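Local coordinates for hypothetical protein (Geobacillus stearothermophilus, PDB 1U84), which is of unknown function and folds as a small four-helix protein of the DUF1871 family, at residues 37-45 and 77-85. Sequence-based numbering, arbitrary orientation.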
ATOM      1  N   VAL A  37      -0.716  -1.036  -5.429  1.00  6.46           N
ATOM      2  CA  VAL A  37       0.021  -1.486  -4.239  1.00  6.48           C
ATOM      3  C   VAL A  37      -0.355  -2.952  -3.989  1.00  7.05           C
ATOM      4  O   VAL A  37       0.519  -3.760  -3.667  1.00  6.79           O
ATOM      5  CB  VAL A  37      -0.307  -0.602  -3.024  1.00  7.53           C
ATOM      6  CG1 VAL A  37       0.311  -1.211  -1.754  1.00  8.71           C
ATOM      7  CG2 VAL A  37       0.247   0.784  -3.252  1.00  7.09           C
ATOM      8  N   LEU A  38      -1.627  -3.297  -4.201  1.00  6.56           N
ATOM      9  CA  LEU A  38      -2.061  -4.696  -4.025  1.00  7.15           C
ATOM     10  C   LEU A  38      -1.239  -5.609  -4.937  1.00  7.78           C
ATOM     11  O   LEU A  38      -0.769  -6.664  -4.499  1.00  7.79           O
ATOM     12  CB  LEU A  38      -3.557  -4.880  -4.286  1.00  7.09           C
ATOM     13  CG  LEU A  38      -4.015  -6.330  -4.075  1.00  7.25           C
ATOM     14  CD1 LEU A  38      -3.877  -6.727  -2.602  1.00 12.27           C
ATOM     15  CD2 LEU A  38      -5.449  -6.410  -4.534  1.00 11.48           C
ATOM     16  N   GLN A  39      -1.072  -5.229  -6.209  1.00  8.14           N
ATOM     17  CA  GLN A  39      -0.233  -6.023  -7.102  1.00 10.52           C
ATOM     18  C   GLN A  39       1.180  -6.229  -6.521  1.00  9.58           C
ATOM     19  O   GLN A  39       1.693  -7.360  -6.474  1.00 11.35           O
ATOM     20  CB  GLN A  39      -0.156  -5.296  -8.437  1.00 10.70           C
ATOM     21  CG  GLN A  39       0.671  -5.979  -9.454  1.00 16.27           C
ATOM     22  CD  GLN A  39       0.046  -7.270  -9.887  1.00 21.37           C
ATOM     23  OE1 GLN A  39      -1.194  -7.424  -9.899  1.00 28.16           O
ATOM     24  NE2 GLN A  39       0.883  -8.209 -10.261  1.00 23.19           N
ATOM     25  N   ALA A  40       1.767  -5.153  -6.027  1.00 11.92           N
ATOM     26  CA  ALA A  40       3.162  -5.177  -5.507  1.00 10.02           C
ATOM     27  C   ALA A  40       3.219  -6.102  -4.277  1.00  9.39           C
ATOM     28  O   ALA A  40       4.252  -6.707  -4.012  1.00  8.70           O
ATOM     29  CB  ALA A  40       3.584  -3.787  -5.100  1.00  9.83           C
ATOM     30  N   VAL A  41       2.166  -6.075  -3.454  1.00  7.49           N
ATOM     31  CA  VAL A  41       2.075  -6.968  -2.263  1.00  8.79           C
ATOM     32  C   VAL A  41       2.311  -8.443  -2.645  1.00  9.36           C
ATOM     33  O   VAL A  41       2.921  -9.200  -1.884  1.00  9.81           O
ATOM     34  CB  VAL A  41       0.723  -6.811  -1.465  1.00  7.65           C
ATOM     35  CG1 VAL A  41       0.525  -7.947  -0.394  1.00  8.55           C
ATOM     36  CG2 VAL A  41       0.678  -5.423  -0.791  1.00 10.05           C
ATOM     37  N   TYR A  42       1.792  -8.842  -3.801  1.00 10.23           N
ATOM     38  CA  TYR A  42       1.957 -10.225  -4.232  1.00 12.37           C
ATOM     39  C   TYR A  42       3.291 -10.491  -4.912  1.00 13.20           C
ATOM     40  O   TYR A  42       3.578 -11.641  -5.314  1.00 14.51           O
ATOM     41  CB  TYR A  42       0.788 -10.651  -5.114  1.00 13.30           C
ATOM     42  CG  TYR A  42      -0.434 -10.934  -4.289  1.00 11.90           C
ATOM     43  CD1 TYR A  42      -0.544 -12.111  -3.549  1.00 11.35           C
ATOM     44  CD2 TYR A  42      -1.457 -10.002  -4.204  1.00 10.84           C
ATOM     45  CE1 TYR A  42      -1.655 -12.372  -2.776  1.00 14.76           C
ATOM     46  CE2 TYR A  42      -2.588 -10.242  -3.446  1.00 12.65           C
ATOM     47  CZ  TYR A  42      -2.689 -11.439  -2.734  1.00 14.16           C
ATOM     48  OH  TYR A  42      -3.805 -11.659  -1.956  1.00 15.06           O
ATOM     49  N   GLU A  43       4.127  -9.467  -5.013  1.00 12.99           N
ATOM     50  CA  GLU A  43       5.402  -9.620  -5.734  1.00 12.46           C
ATOM     51  C   GLU A  43       6.606  -9.732  -4.832  1.00 12.40           C
ATOM     52  O   GLU A  43       7.731  -9.956  -5.321  1.00 12.93           O
ATOM     53  CB  GLU A  43       5.572  -8.489  -6.753  1.00 13.93           C
ATOM     54  CG  GLU A  43       4.568  -8.611  -7.893  1.00 16.67           C
ATOM     55  CD  GLU A  43       4.525  -7.383  -8.792  1.00 22.40           C
ATOM     56  OE1 GLU A  43       5.178  -6.366  -8.451  1.00 22.97           O
ATOM     57  OE2 GLU A  43       3.816  -7.443  -9.828  1.00 24.20           O
ATOM     58  N   THR A  44       6.379  -9.581  -3.531  1.00 11.10           N
ATOM     59  CA  THR A  44       7.452  -9.617  -2.541  1.00 10.98           C
ATOM     60  C   THR A  44       6.993 -10.106  -1.173  1.00 11.11           C
ATOM     61  O   THR A  44       5.780 -10.161  -0.897  1.00 11.93           O
ATOM     62  CB  THR A  44       8.081  -8.221  -2.422  1.00 10.72           C
ATOM     63  OG1 THR A  44       9.331  -8.303  -1.711  1.00 11.16           O
ATOM     64  CG2 THR A  44       7.111  -7.210  -1.737  1.00 12.69           C
ATOM     65  N   GLU A  45       7.948 -10.465  -0.319  1.00 10.92           N
ATOM     66  CA  GLU A  45       7.672 -10.660   1.114  1.00 11.40           C
ATOM     67  C   GLU A  45       8.467  -9.662   1.966  1.00 10.29           C
ATOM     68  O   GLU A  45       8.461  -9.745   3.194  1.00 12.00           O
ATOM     69  CB  GLU A  45       8.058 -12.081   1.556  1.00 12.22           C
ATOM     70  CG  GLU A  45       7.528 -13.250   0.703  1.00 14.24           C
ATOM     71  CD  GLU A  45       6.016 -13.361   0.607  1.00 21.42           C
ATOM     72  OE1 GLU A  45       5.303 -12.887   1.507  1.00 21.07           O
ATOM     73  OE2 GLU A  45       5.546 -13.957  -0.395  1.00 25.16           O
ATOM     74  N   ARG A  77       2.712  -3.236   7.660  1.00 10.10           N
ATOM     75  CA  ARG A  77       1.338  -3.578   8.060  1.00 11.10           C
ATOM     76  C   ARG A  77       0.673  -4.505   7.036  1.00 10.18           C
ATOM     77  O   ARG A  77       0.019  -5.509   7.388  1.00 11.30           O
ATOM     78  CB  ARG A  77       0.484  -2.337   8.289  1.00 11.53           C
ATOM     79  CG  ARG A  77       0.953  -1.362   9.392  1.00 15.46           C
ATOM     80  CD  ARG A  77       1.352  -2.060  10.710  1.00 23.34           C
ATOM     81  NE  ARG A  77       1.998  -1.154  11.672  1.00 28.88           N
ATOM     82  CZ  ARG A  77       3.200  -0.591  11.513  1.00 29.42           C
ATOM     83  NH1 ARG A  77       3.913  -0.801  10.426  1.00 28.15           N
ATOM     84  NH2 ARG A  77       3.690   0.205  12.460  1.00 32.96           N
ATOM     85  N   LEU A  78       0.894  -4.209   5.755  1.00  8.78           N
ATOM     86  CA  LEU A  78       0.282  -5.002   4.701  1.00  8.47           C
ATOM     87  C   LEU A  78       0.852  -6.414   4.663  1.00  8.33           C
ATOM     88  O   LEU A  78       0.126  -7.368   4.495  1.00  9.19           O
ATOM     89  CB  LEU A  78       0.480  -4.350   3.324  1.00  7.80           C
ATOM     90  CG  LEU A  78      -0.167  -2.967   3.133  1.00  7.07           C
ATOM     91  CD1 LEU A  78       0.198  -2.440   1.743  1.00  7.53           C
ATOM     92  CD2 LEU A  78      -1.711  -2.987   3.288  1.00  7.98           C
ATOM     93  N   LEU A  79       2.163  -6.517   4.811  1.00  9.79           N
ATOM     94  CA  LEU A  79       2.789  -7.834   4.788  1.00 10.00           C
ATOM     95  C   LEU A  79       2.444  -8.628   6.045  1.00 11.17           C
ATOM     96  O   LEU A  79       2.326  -9.864   5.972  1.00 12.16           O
ATOM     97  CB  LEU A  79       4.311  -7.709   4.632  1.00 10.97           C
ATOM     98  CG  LEU A  79       4.747  -7.277   3.224  1.00  9.35           C
ATOM     99  CD1 LEU A  79       6.238  -6.911   3.133  1.00 12.83           C
ATOM    100  CD2 LEU A  79       4.403  -8.330   2.181  1.00 10.39           C
ATOM    101  N   GLU A  80       2.249  -7.933   7.176  1.00 12.37           N
ATOM    102  CA  GLU A  80       1.760  -8.611   8.406  1.00 14.52           C
ATOM    103  C   GLU A  80       0.415  -9.273   8.172  1.00 15.04           C
ATOM    104  O   GLU A  80       0.214 -10.453   8.536  1.00 15.95           O
ATOM    105  CB  GLU A  80       1.632  -7.645   9.573  1.00 15.20           C
ATOM    106  CG  GLU A  80       2.952  -7.305  10.176  1.00 19.75           C
ATOM    107  CD  GLU A  80       2.845  -6.152  11.131  1.00 25.66           C
ATOM    108  OE1 GLU A  80       1.694  -5.800  11.527  1.00 27.25           O
ATOM    109  OE2 GLU A  80       3.915  -5.603  11.479  1.00 29.78           O
ATOM    110  N   LEU A  81      -0.491  -8.555   7.511  1.00 14.38           N
ATOM    111  CA  LEU A  81      -1.786  -9.149   7.156  1.00 15.35           C
ATOM    112  C   LEU A  81      -1.667 -10.297   6.159  1.00 15.38           C
ATOM    113  O   LEU A  81      -2.282 -11.337   6.340  1.00 15.61           O
ATOM    114  CB  LEU A  81      -2.752  -8.091   6.639  1.00 15.24           C
ATOM    115  CG  LEU A  81      -4.120  -8.634   6.199  1.00 18.14           C
ATOM    116  CD1 LEU A  81      -4.808  -9.436   7.293  1.00 21.41           C
ATOM    117  CD2 LEU A  81      -4.996  -7.506   5.704  1.00 18.74           C
ATOM    118  N   LYS A  82      -0.895 -10.102   5.093  1.00 13.91           N
ATOM    119  CA  LYS A  82      -0.648 -11.153   4.116  1.00 14.34           C
ATOM    120  C   LYS A  82      -0.100 -12.421   4.804  1.00 15.14           C
ATOM    121  O   LYS A  82      -0.545 -13.549   4.525  1.00 15.22           O
ATOM    122  CB  LYS A  82       0.326 -10.649   3.034  1.00 13.67           C
ATOM    123  CG  LYS A  82       0.624 -11.640   1.896  1.00 13.08           C
ATOM    124  CD  LYS A  82       1.923 -11.237   1.235  1.00 12.81           C
ATOM    125  CE  LYS A  82       2.084 -11.931  -0.087  1.00 13.08           C
ATOM    126  NZ  LYS A  82       3.446 -11.655  -0.609  1.00 12.60           N
ATOM    127  N   GLN A  83       0.849 -12.233   5.708  1.00 16.68           N
ATOM    128  CA  GLN A  83       1.472 -13.372   6.385  1.00 18.72           C
ATOM    129  C   GLN A  83       0.483 -14.043   7.346  1.00 19.99           C
ATOM    130  O   GLN A  83       0.417 -15.281   7.416  1.00 20.18           O
ATOM    131  CB  GLN A  83       2.753 -12.929   7.099  1.00 19.11           C
ATOM    132  CG  GLN A  83       3.903 -12.641   6.134  1.00 21.16           C
ATOM    133  CD  GLN A  83       4.927 -11.641   6.678  1.00 23.19           C
ATOM    134  OE1 GLN A  83       4.950 -11.329   7.877  1.00 27.90           O
ATOM    135  NE2 GLN A  83       5.768 -11.116   5.785  1.00 25.52           N
ATOM    136  N   ALA A  84      -0.294 -13.229   8.052  1.00 21.68           N
ATOM    137  CA  ALA A  84      -1.285 -13.739   9.004  1.00 23.50           C
ATOM    138  C   ALA A  84      -2.337 -14.607   8.314  1.00 25.47           C
ATOM    139  O   ALA A  84      -2.895 -15.525   8.938  1.00 25.50           O
ATOM    140  CB  ALA A  84      -1.928 -12.612   9.769  1.00 23.50           C
ATOM    141  N   ALA A  85      -2.573 -14.337   7.027  1.00 26.49           N
ATOM    142  CA  ALA A  85      -3.534 -15.085   6.206  1.00 28.61           C
ATOM    143  C   ALA A  85      -2.945 -16.202   5.337  1.00 30.07           C
ATOM    144  O   ALA A  85      -3.696 -16.936   4.688  1.00 31.56           O
ATOM    145  CB  ALA A  85      -4.330 -14.125   5.341  1.00 28.50           C
TER
HETATM  146  O   HOH W   1       3.134 -13.415  -2.690  1.00 25.29           O
HETATM  147  O   HOH W   2       7.805  -9.230   5.968  1.00 41.56           O
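Lys82 of helix 68-85 reaches the C-terminal end of helix 31-41, where a charged and polar contact sits beside an apolar one within this all-helical fold. The short segments of the two helices cross at -54°, with axes 11.2 Å apart at their closest. The side chain of Lys82 runs out extended, with CG anti to the backbone N (chi1 -177°), and this reach brings its ammonium group to the helix end. There Lys82 NZ donates to Val41 O at 2.8 Å, lying in the carbonyl plane at a C=O...donor angle of 155°. Thr44 O also lies 2.8 Å from Lys82 NZ. Glu45, its chain bent at chi2, turns its carboxylate back to the same ammonium. The salt bridge is divided, with OE1 and OE2 each making a weak bond to NZ. Water 1 accepts from NZ and donates to Tyr42 O. A methionine in place of Lys82 would probably leave Val41 O and the Glu45 carboxylate without their charged partner. On the apolar side, Leu78 CD1 packs 3.7 Å from Val37 CG1 and 3.9 Å from Val41 CG2, crossing both side chains at about a right angle. Nearer Glu45, Leu79 CD1 lies 3.6 Å from Glu45 O. That carbonyl is linked through water 2 to Gln83 NE2. Beyond the contact, Val37 also packs on Ile54 and Ile57 of helix 47-62. A lysine ammonium here meets the C-terminal end of a neighbouring helix, where the carbonyls and the helix dipole would probably favour a positive charge, in a contact between two helices of a small all-helical fold.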